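Long-range contacts in putative lipoprotein (Campylobacter jejuni subsp. jejuni, PDB 2G5G), which binds heme, with two hemes stacked face to face at a dimer interface, and probably takes part in bacterial heme uptake or transport: residues A[79-84]-A[138-143]; A[145-150]-A[194-199]; A[200-205]-A[231-236]. All coordinates share one frame; numbering follows the deposited sequence.

Contact 1. Residues A[79-84]-A[138-143]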
loop_
_atom_site.group_PDB
_atom_site.type_symbol
_atom_site.label_atom_id
_atom_site.label_comp_id
_atom_site.label_asym_id
_atom_site.label_seq_id
_atom_site.Cartn_x
_atom_site.Cartn_y
_atom_site.Cartn_z
ATOM N N ASP A 79 0.717 -33.493 0.616
ATOM C CA ASP A 79 1.136 -32.220 1.235
ATOM C C ASP A 79 0.141 -31.077 1.033
ATOM O O ASP A 79 -0.718 -31.194 0.182
ATOM C CB ASP A 79 2.487 -31.813 0.699
ATOM C CG ASP A 79 3.574 -32.830 1.042
ATOM O OD1 ASP A 79 3.478 -33.462 2.119
ATOM O OD2 ASP A 79 4.496 -33.011 0.225
ATOM N N VAL A 80 0.271 -29.993 1.812
ATOM C CA VAL A 80 -0.645 -28.838 1.751
ATOM C C VAL A 80 0.113 -27.530 1.551
ATOM O O VAL A 80 0.986 -27.174 2.341
ATOM C CB VAL A 80 -1.554 -28.742 2.994
ATOM C CG1 VAL A 80 -2.438 -27.466 2.942
ATOM C CG2 VAL A 80 -2.436 -29.956 3.082
ATOM N N ALA A 81 -0.193 -26.844 0.450
ATOM C CA ALA A 81 0.410 -25.549 0.163
ATOM C C ALA A 81 -0.565 -24.475 0.639
ATOM O O ALA A 81 -1.781 -24.645 0.574
ATOM C CB ALA A 81 0.676 -25.408 -1.359
ATOM N N LEU A 82 -0.023 -23.366 1.107
ATOM C CA LEU A 82 -0.824 -22.312 1.717
ATOM C C LEU A 82 -0.517 -20.971 1.092
ATOM O O LEU A 82 0.636 -20.510 1.098
ATOM C CB LEU A 82 -0.625 -22.277 3.253
ATOM C CG LEU A 82 -1.134 -23.443 4.109
ATOM C CD1 LEU A 82 -0.745 -23.274 5.583
ATOM C CD2 LEU A 82 -2.630 -23.644 3.974
ATOM N N GLU A 83 -1.549 -20.325 0.540
ATOM C CA GLU A 83 -1.408 -18.930 0.117
ATOM C C GLU A 83 -0.870 -18.105 1.303
ATOM O O GLU A 83 -0.200 -17.087 1.098
ATOM C CB GLU A 83 -2.770 -18.347 -0.312
ATOM C CG GLU A 83 -2.731 -16.824 -0.648
ATOM C CD GLU A 83 -4.123 -16.188 -0.847
ATOM O OE1 GLU A 83 -5.149 -16.882 -0.740
ATOM O OE2 GLU A 83 -4.169 -14.980 -1.101
HETATM N N MSE A 84 -1.155 -18.528 2.535
HETATM C CA MSE A 84 -0.749 -17.648 3.666
HETATM C C MSE A 84 0.705 -17.696 4.081
HETATM O O MSE A 84 1.135 -16.895 4.911
HETATM C CB MSE A 84 -1.711 -17.604 4.873
HETATM C CG MSE A 84 -2.653 -18.743 5.225
HETATM SE SE MSE A 84 -3.752 -19.742 3.890
HETATM C CE MSE A 84 -4.614 -18.320 2.834
ATOM N N LEU A 138 3.604 -26.444 2.780
ATOM C CA LEU A 138 4.405 -25.709 1.817
ATOM C C LEU A 138 3.996 -24.229 1.778
ATOM O O LEU A 138 2.803 -23.921 1.837
ATOM C CB LEU A 138 4.256 -26.324 0.405
ATOM C CG LEU A 138 4.307 -27.850 0.249
ATOM C CD1 LEU A 138 3.955 -28.265 -1.217
ATOM C CD2 LEU A 138 5.692 -28.417 0.681
ATOM N N GLY A 139 4.984 -23.332 1.677
ATOM C CA GLY A 139 4.721 -21.913 1.363
ATOM C C GLY A 139 4.489 -21.759 -0.126
ATOM O O GLY A 139 5.302 -22.212 -0.926
ATOM N N ALA A 140 3.341 -21.183 -0.511
ATOM C CA ALA A 140 2.952 -21.145 -1.919
ATOM C C ALA A 140 3.227 -19.798 -2.536
ATOM O O ALA A 140 3.391 -19.685 -3.743
ATOM C CB ALA A 140 1.429 -21.514 -2.077
ATOM N N ASN A 141 3.301 -18.770 -1.699
ATOM C CA ASN A 141 3.156 -17.382 -2.161
ATOM C C ASN A 141 4.474 -16.582 -2.324
ATOM O O ASN A 141 5.568 -17.025 -1.938
ATOM C CB ASN A 141 2.247 -16.656 -1.151
ATOM C CG ASN A 141 1.344 -15.588 -1.796
ATOM O OD1 ASN A 141 1.595 -15.121 -2.900
ATOM N ND2 ASN A 141 0.291 -15.213 -1.082
ATOM N N LEU A 142 4.344 -15.395 -2.905
ATOM C CA LEU A 142 5.365 -14.341 -2.857
ATOM C C LEU A 142 5.688 -13.915 -1.418
ATOM O O LEU A 142 4.815 -13.952 -0.563
ATOM C CB LEU A 142 4.815 -13.096 -3.562
ATOM C CG LEU A 142 5.202 -12.737 -4.998
ATOM C CD1 LEU A 142 5.746 -13.879 -5.853
ATOM C CD2 LEU A 142 4.037 -11.991 -5.671
ATOM N N SER A 143 6.922 -13.474 -1.165
ATOM C CA SER A 143 7.226 -12.783 0.102
ATOM C C SER A 143 6.732 -11.317 0.061
ATOM O O SER A 143 6.496 -10.779 -1.011
ATOM C CB SER A 143 8.736 -12.789 0.371
ATOM O OG SER A 143 9.411 -12.068 -0.630
HETATM O O HOH W 1 -2.078 -13.382 -1.273
#
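With CG trans to its backbone N (chi1 174°) and the chain extended beyond, E83 runs its side chain alongside that of N141, the two pointing the same way. They sit toward the C-terminal ends of two parallel neighbours in the mixed sheet of this ChaN-family fold: strand 78-82, and strand 137-141, the outermost on this side within the chain. The register is the classic parallel one, with L138 bonded to the residues that flank A81. L138 N gives an almost straight bond (172°) to V80 O at 2.8 Å, and L138 O takes L82 N at 3.0 Å. One step on, A140 N reaches L82 O at 3.2 Å, coming in from well above the carbonyl plane. Between these bonds the methyl groups of A81 and A140 meet, CB to CB 4.0 Å, on the face that also carries the L138 side chain; L217 of strand 214-220 touches both alanines. At the start of the pair, D79 CB lies near L138 CD1, while the D79 carboxylate turns to H211 and N213.

At the far end side chains add to the backbone bonds. N141 OD1 accepts L142 N at 2.8 Å, just where the chain leaves the strand. E83 has partners of its own: OE1 is bonded to G220 N, and OE2 accepts a hydrogen bond from a water 2.6 Å away. That water accepts in turn from N141 ND2, giving the amide a second link to E83 and fixing its rotation. The first link is direct: N141 ND2 lies 2.9 Å from E83 O, in the carbonyl plane and on a lone pair, with that oxygen close to the plane of the N141 amide.

Contact 2. Residues A[145-150]-A[194-199]. With HEM (protoporphyrin IX containing Fe), chain B.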
loop_
_atom_site.group_PDB
_atom_site.type_symbol
_atom_site.label_atom_id
_atom_site.label_comp_id
_atom_site.label_asym_id
_atom_site.label_seq_id
_atom_site.Cartn_x
_atom_site.Cartn_y
_atom_site.Cartn_z
ATOM N N SER A 145 8.590 -8.749 0.640
ATOM C CA SER A 145 9.667 -8.082 -0.095
ATOM C C SER A 145 9.499 -8.242 -1.591
ATOM O O SER A 145 9.730 -7.294 -2.354
ATOM C CB SER A 145 11.025 -8.652 0.324
ATOM O OG SER A 145 10.939 -9.147 1.656
ATOM N N GLU A 146 9.122 -9.455 -2.019
ATOM C CA GLU A 146 8.836 -9.707 -3.428
ATOM C C GLU A 146 7.653 -8.851 -3.918
ATOM O O GLU A 146 7.688 -8.309 -5.021
ATOM C CB GLU A 146 8.571 -11.208 -3.681
ATOM C CG GLU A 146 9.821 -11.978 -4.146
ATOM C CD GLU A 146 9.686 -13.493 -4.026
ATOM O OE1 GLU A 146 10.494 -14.190 -4.665
ATOM O OE2 GLU A 146 8.805 -13.964 -3.277
ATOM N N ILE A 147 6.621 -8.739 -3.086
ATOM C CA ILE A 147 5.400 -8.000 -3.440
ATOM C C ILE A 147 5.673 -6.502 -3.536
ATOM O O ILE A 147 5.193 -5.819 -4.450
ATOM C CB ILE A 147 4.282 -8.278 -2.436
ATOM C CG1 ILE A 147 3.801 -9.736 -2.575
ATOM C CG2 ILE A 147 3.126 -7.298 -2.632
ATOM C CD1 ILE A 147 2.977 -10.176 -1.456
ATOM N N THR A 148 6.452 -6.004 -2.590
ATOM C CA THR A 148 6.895 -4.616 -2.615
ATOM C C THR A 148 7.722 -4.295 -3.854
ATOM O O THR A 148 7.528 -3.238 -4.476
ATOM C CB THR A 148 7.632 -4.248 -1.325
ATOM O OG1 THR A 148 6.769 -4.530 -0.210
ATOM C CG2 THR A 148 8.006 -2.768 -1.330
ATOM N N SER A 149 8.590 -5.229 -4.250
ATOM C CA SER A 149 9.421 -5.058 -5.438
ATOM C C SER A 149 8.630 -5.010 -6.751
ATOM O O SER A 149 8.966 -4.242 -7.651
ATOM C CB SER A 149 10.497 -6.137 -5.494
ATOM O OG SER A 149 11.265 -5.994 -6.669
ATOM N N ILE A 150 7.581 -5.835 -6.862
ATOM C CA ILE A 150 6.690 -5.813 -8.028
ATOM C C ILE A 150 5.914 -4.480 -8.117
ATOM O O ILE A 150 5.853 -3.862 -9.175
ATOM C CB ILE A 150 5.730 -7.042 -8.032
ATOM C CG1 ILE A 150 6.550 -8.327 -8.257
ATOM C CG2 ILE A 150 4.629 -6.880 -9.094
ATOM C CD1 ILE A 150 6.016 -9.552 -7.523
ATOM N N VAL A 194 -3.263 -5.472 -9.980
ATOM C CA VAL A 194 -3.492 -6.548 -10.962
ATOM C C VAL A 194 -2.206 -7.332 -11.209
ATOM O O VAL A 194 -2.221 -8.567 -11.153
ATOM C CB VAL A 194 -4.075 -6.033 -12.302
ATOM C CG1 VAL A 194 -4.106 -7.159 -13.340
ATOM C CG2 VAL A 194 -5.470 -5.476 -12.100
ATOM N N GLU A 195 -1.100 -6.623 -11.455
ATOM C CA GLU A 195 0.190 -7.271 -11.684
ATOM C C GLU A 195 0.659 -8.090 -10.495
ATOM O O GLU A 195 1.228 -9.178 -10.687
ATOM C CB GLU A 195 1.270 -6.288 -12.145
ATOM C CG GLU A 195 1.072 -5.841 -13.608
ATOM C CD GLU A 195 0.803 -7.013 -14.567
ATOM O OE1 GLU A 195 -0.286 -7.072 -15.202
ATOM O OE2 GLU A 195 1.695 -7.884 -14.680
ATOM N N ILE A 196 0.391 -7.593 -9.284
ATOM C CA ILE A 196 0.705 -8.320 -8.047
ATOM C C ILE A 196 -0.101 -9.609 -7.905
ATOM O O ILE A 196 0.454 -10.639 -7.481
ATOM C CB ILE A 196 0.523 -7.442 -6.779
ATOM C CG1 ILE A 196 1.667 -6.422 -6.676
ATOM C CG2 ILE A 196 0.524 -8.287 -5.493
ATOM C CD1 ILE A 196 1.292 -5.229 -5.834
ATOM N N GLN A 197 -1.402 -9.550 -8.222
ATOM C CA GLN A 197 -2.252 -10.772 -8.244
ATOM C C GLN A 197 -1.712 -11.788 -9.240
ATOM O O GLN A 197 -1.589 -12.984 -8.925
ATOM C CB GLN A 197 -3.705 -10.426 -8.570
ATOM C CG GLN A 197 -4.672 -11.570 -8.378
ATOM C CD GLN A 197 -5.281 -11.657 -6.999
ATOM O OE1 GLN A 197 -6.243 -12.416 -6.772
ATOM N NE2 GLN A 197 -4.732 -10.918 -6.062
ATOM N N GLN A 198 -1.377 -11.312 -10.422
ATOM C CA GLN A 198 -0.851 -12.143 -11.508
ATOM C C GLN A 198 0.446 -12.851 -11.092
ATOM O O GLN A 198 0.625 -14.060 -11.339
ATOM C CB GLN A 198 -0.601 -11.284 -12.760
ATOM C CG GLN A 198 -1.891 -10.857 -13.506
ATOM C CD GLN A 198 -2.155 -11.707 -14.727
ATOM O OE1 GLN A 198 -2.893 -12.710 -14.670
ATOM N NE2 GLN A 198 -1.537 -11.343 -15.830
ATOM N N PHE A 199 1.347 -12.083 -10.466
ATOM C CA PHE A 199 2.582 -12.635 -9.905
ATOM C C PHE A 199 2.359 -13.652 -8.782
ATOM O O PHE A 199 3.073 -14.658 -8.745
ATOM C CB PHE A 199 3.518 -11.512 -9.419
ATOM C CG PHE A 199 4.461 -10.995 -10.477
ATOM C CD1 PHE A 199 4.140 -9.857 -11.225
ATOM C CD2 PHE A 199 5.689 -11.602 -10.687
ATOM C CE1 PHE A 199 5.015 -9.369 -12.196
ATOM C CE2 PHE A 199 6.575 -11.111 -11.656
ATOM C CZ PHE A 199 6.230 -9.986 -12.404
HETATM C CHA HEM B . -1.471 -4.512 1.719
HETATM C CHB HEM B . 2.484 -1.617 1.677
HETATM C CHC HEM B . -0.274 2.365 1.575
HETATM C CHD HEM B . -4.233 -0.482 1.511
HETATM C C1A HEM B . -0.154 -4.070 1.741
HETATM C C2A HEM B . 1.033 -4.912 1.850
HETATM C C3A HEM B . 2.111 -4.107 1.836
HETATM C C4A HEM B . 1.662 -2.735 1.711
HETATM C CMA HEM B . 3.592 -4.537 1.928
HETATM C CAA HEM B . 1.022 -6.461 1.972
HETATM C CBA HEM B . 0.788 -7.108 0.605
HETATM C CGA HEM B . 0.143 -8.492 0.673
HETATM O O1A HEM B . 0.281 -9.204 1.714
HETATM O O2A HEM B . -0.517 -8.891 -0.332
HETATM C C1B HEM B . 2.107 -0.289 1.756
HETATM C C2B HEM B . 2.968 0.856 2.026
HETATM C C3B HEM B . 2.215 1.964 2.002
HETATM C C4B HEM B . 0.840 1.562 1.706
HETATM C CMB HEM B . 4.485 0.794 2.303
HETATM C CAB HEM B . 2.737 3.407 2.245
HETATM C CBB HEM B . 1.948 4.475 2.062
HETATM C C1C HEM B . -1.586 1.937 1.525
HETATM C C2C HEM B . -2.757 2.790 1.427
HETATM C C3C HEM B . -3.841 2.002 1.403
HETATM C C4C HEM B . -3.401 0.619 1.492
HETATM C CMC HEM B . -2.735 4.335 1.351
HETATM C CAC HEM B . -5.317 2.459 1.307
HETATM C CBC HEM B . -5.733 3.253 0.312
HETATM C C1D HEM B . -3.909 -1.825 1.559
HETATM C C2D HEM B . -4.855 -2.921 1.533
HETATM C C3D HEM B . -3.998 -4.194 1.594
HETATM C C4D HEM B . -2.618 -3.732 1.648
HETATM C CMD HEM B . -6.395 -2.819 1.458
HETATM C CAD HEM B . -4.511 -5.655 1.592
HETATM C CBD HEM B . -3.836 -6.409 0.447
HETATM C CGD HEM B . -4.861 -6.998 -0.492
HETATM O O1D HEM B . -5.034 -6.448 -1.612
HETATM O O2D HEM B . -5.504 -8.023 -0.132
HETATM N NA HEM B . 0.271 -2.745 1.665
HETATM N NB HEM B . 0.825 0.191 1.562
HETATM N NC HEM B . -2.022 0.615 1.554
HETATM N ND HEM B . -2.627 -2.349 1.629
HETATM FE FE HEM B . -0.894 -1.020 1.791
#
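I150 packs against F199 and I196 and loses more surface here than either. Its chi1 of -67° sets CG1 beside the backbone N and leaves CG2 trans to it, and both branches touch the F199 ring. CG1 stands over that ring, 4.0 Å from the centroid and 10° off the normal, a CH-pi contact over the face. CD1 slides back toward the root of the ring and touches F199 CG at 3.6 Å. CG2 bridges two partners, F199 CD1 at 3.7 Å and I196 CG1 at 3.9 Å. The two helices bearing these groups, 144-151 and 187-210, run in roughly opposing directions, 138° apart, with 9.9 Å between the axes of the segments; together they form part of the wall of the heme pocket. I196 is shared between packing and pocket: its CG2 meets I147 CG2 at 4.0 Å, the two side chains crossing at about a right angle, and it also touches the other heme of the stacked pair. From I147, CD1 extends to the propionate oxygen O2A of the nearer heme, 3.9 Å away. T148, one residue on, brings OG1 to 3.8 Å from methyl CMA of that same heme, and it packs against T148 of the second subunit.

Contact 3. Residues A[200-205]-A[231-236]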
loop_
_atom_site.group_PDB
_atom_site.type_symbol
_atom_site.label_atom_id
_atom_site.label_comp_id
_atom_site.label_asym_id
_atom_site.label_seq_id
_atom_site.Cartn_x
_atom_site.Cartn_y
_atom_site.Cartn_z
ATOM N N LYS A 200 1.416 -13.387 -7.864
ATOM C CA LYS A 200 1.062 -14.307 -6.776
ATOM C C LYS A 200 0.583 -15.618 -7.384
ATOM O O LYS A 200 1.009 -16.694 -6.976
ATOM C CB LYS A 200 -0.063 -13.752 -5.887
ATOM C CG LYS A 200 0.358 -12.605 -4.935
ATOM C CD LYS A 200 -0.840 -11.993 -4.226
ATOM C CE LYS A 200 -0.378 -11.131 -3.028
ATOM N NZ LYS A 200 -1.558 -10.444 -2.451
ATOM N N ASP A 201 -0.281 -15.510 -8.388
ATOM C CA ASP A 201 -0.844 -16.677 -9.088
ATOM C C ASP A 201 0.217 -17.522 -9.785
ATOM O O ASP A 201 0.193 -18.756 -9.714
ATOM C CB ASP A 201 -1.923 -16.183 -10.056
ATOM C CG ASP A 201 -3.196 -15.795 -9.333
ATOM O OD1 ASP A 201 -3.383 -16.241 -8.169
ATOM O OD2 ASP A 201 -4.016 -15.028 -9.899
ATOM N N ARG A 202 1.198 -16.844 -10.379
ATOM C CA ARG A 202 2.302 -17.474 -11.068
ATOM C C ARG A 202 3.175 -18.269 -10.091
ATOM O O ARG A 202 3.525 -19.412 -10.371
ATOM C CB ARG A 202 3.144 -16.418 -11.795
ATOM C CG ARG A 202 4.297 -16.974 -12.623
ATOM C CD ARG A 202 3.809 -17.956 -13.687
ATOM N NE ARG A 202 2.870 -17.385 -14.665
ATOM C CZ ARG A 202 3.241 -16.765 -15.788
ATOM N NH1 ARG A 202 4.536 -16.604 -16.088
ATOM N NH2 ARG A 202 2.322 -16.295 -16.621
ATOM N N ARG A 203 3.490 -17.653 -8.958
ATOM C CA ARG A 203 4.321 -18.287 -7.917
ATOM C C ARG A 203 3.628 -19.496 -7.301
ATOM O O ARG A 203 4.231 -20.564 -7.256
ATOM C CB ARG A 203 4.682 -17.292 -6.808
ATOM C CG ARG A 203 5.316 -17.946 -5.546
ATOM C CD ARG A 203 6.657 -18.584 -5.839
ATOM N NE ARG A 203 7.592 -17.619 -6.437
ATOM C CZ ARG A 203 8.287 -16.691 -5.754
ATOM N NH1 ARG A 203 8.192 -16.573 -4.434
ATOM N NH2 ARG A 203 9.086 -15.875 -6.420
HETATM N N MSE A 204 2.388 -19.323 -6.829
HETATM C CA MSE A 204 1.604 -20.447 -6.315
HETATM C C MSE A 204 1.534 -21.585 -7.343
HETATM O O MSE A 204 1.732 -22.748 -6.952
HETATM C CB MSE A 204 0.225 -20.014 -5.831
HETATM C CG MSE A 204 0.292 -18.972 -4.663
HETATM SE SE MSE A 204 -1.329 -18.830 -3.752
HETATM C CE MSE A 204 -1.807 -17.083 -4.531
ATOM N N ALA A 205 1.272 -21.265 -8.623
ATOM C CA ALA A 205 1.359 -22.267 -9.719
ATOM C C ALA A 205 2.727 -22.935 -9.821
ATOM O O ALA A 205 2.822 -24.159 -10.013
ATOM C CB ALA A 205 0.976 -21.685 -11.065
ATOM N N PRO A 231 -5.104 -21.868 -12.015
ATOM C CA PRO A 231 -5.238 -22.862 -13.120
ATOM C C PRO A 231 -4.712 -22.421 -14.496
ATOM O O PRO A 231 -4.134 -23.241 -15.224
ATOM C CB PRO A 231 -6.741 -23.164 -13.139
ATOM C CG PRO A 231 -7.164 -22.991 -11.693
ATOM C CD PRO A 231 -6.370 -21.746 -11.261
ATOM N N LEU A 232 -4.868 -21.133 -14.839
ATOM C CA LEU A 232 -4.335 -20.609 -16.091
ATOM C C LEU A 232 -2.805 -20.664 -16.120
ATOM O O LEU A 232 -2.210 -20.943 -17.157
ATOM C CB LEU A 232 -4.774 -19.153 -16.295
ATOM C CG LEU A 232 -6.279 -18.869 -16.276
ATOM C CD1 LEU A 232 -6.519 -17.347 -16.365
ATOM C CD2 LEU A 232 -6.943 -19.618 -17.442
ATOM N N HIS A 233 -2.188 -20.399 -14.974
ATOM C CA HIS A 233 -0.729 -20.344 -14.881
ATOM C C HIS A 233 -0.166 -21.748 -14.918
ATOM O O HIS A 233 0.852 -21.989 -15.577
ATOM C CB HIS A 233 -0.271 -19.591 -13.619
ATOM C CG HIS A 233 -0.715 -18.159 -13.592
ATOM N ND1 HIS A 233 0.118 -17.115 -13.930
ATOM C CD2 HIS A 233 -1.911 -17.601 -13.284
ATOM C CE1 HIS A 233 -0.546 -15.975 -13.835
ATOM N NE2 HIS A 233 -1.779 -16.242 -13.445
ATOM N N ILE A 234 -0.865 -22.693 -14.273
ATOM C CA ILE A 234 -0.508 -24.129 -14.395
ATOM C C ILE A 234 -0.474 -24.578 -15.859
ATOM O O ILE A 234 0.457 -25.255 -16.296
ATOM C CB ILE A 234 -1.443 -25.031 -13.536
ATOM C CG1 ILE A 234 -1.226 -24.749 -12.038
ATOM C CG2 ILE A 234 -1.252 -26.563 -13.870
ATOM C CD1 ILE A 234 -2.250 -25.464 -11.103
ATOM N N GLN A 235 -1.484 -24.186 -16.637
ATOM C CA GLN A 235 -1.536 -24.492 -18.073
ATOM C C GLN A 235 -0.337 -23.951 -18.811
ATOM O O GLN A 235 0.252 -24.661 -19.638
ATOM C CB GLN A 235 -2.785 -23.877 -18.732
ATOM C CG GLN A 235 -4.095 -24.488 -18.277
ATOM C CD GLN A 235 -5.289 -23.888 -19.019
ATOM O OE1 GLN A 235 -6.238 -23.419 -18.392
ATOM N NE2 GLN A 235 -5.246 -23.907 -20.360
ATOM N N ASP A 236 0.001 -22.678 -18.534
ATOM C CA ASP A 236 1.160 -22.003 -19.159
ATOM C C ASP A 236 2.487 -22.655 -18.780
ATOM O O ASP A 236 3.430 -22.638 -19.594
ATOM C CB ASP A 236 1.200 -20.500 -18.830
ATOM C CG ASP A 236 0.226 -19.657 -19.704
ATOM O OD1 ASP A 236 -0.338 -20.175 -20.693
ATOM O OD2 ASP A 236 0.043 -18.461 -19.382
HETATM O O HOH W 2 -3.962 -14.601 -12.450
#
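R202 reaches H233 with a folded side chain whose atoms can be taken in turn. CB already lies 3.8 Å from H233 ND1. CG leaves trans to the backbone N (chi1 -177°), and bends at the next two torsions bring the chain back, so that CD is again near the imidazole. NE is the atom that bonds: it gives its hydrogen to H233 ND1 at 2.9 Å with an angle of 163°, lying in the ring plane while ND1 sits near the guanidinium plane. The two planes themselves are turned 57° apart. At the tip, NH2 passes D236 OD2 at 4.2 Å, opposite charges without a bond, because OD2 lies well out of the guanidinium plane and no N-H points at it. NH2 bonds instead to K158 O and S162 OG, and OD2 to S162 OG and Y160 N.

The ring is held from other sides too. The backbone of D201 and R202 covers one face, D201 C above its centre. At the opposite end of the imidazole, a water bridges H233 NE2, at 2.9 Å, and D201 OD2, whose partner oxygen OD1 is bonded to H223. Nearer the root of H233, A205 CB abuts H233 CB at 3.5 Å and touches I234 CG1. The contact joins long helix 187-210 to helix 230-236, which lies in the beta-alpha-beta crossover between parallel strands 214-220 and 243-248.

Overall arrangement
From the N terminus, contact 1 comes first: it closes an excursion of 53 residues, part of it helical, by pairing strands 78-82 and 137-141. The chain runs straight on into helix 144-151, where contact 2 opens and closes a second loop onto helix 187-210. Contact 3 starts on the next turn of that helix and closes the shortest loop, through strand 214-220, onto helix 230-236. The three follow in series, none nested or crossed. Helix 187-210 joins them physically: R203 forms a salt bridge to E146, and K200 and M204 pack on the strand end at A140 and N141. Separately, L142, just past strand 137-141, packs on I147, I150 and F199.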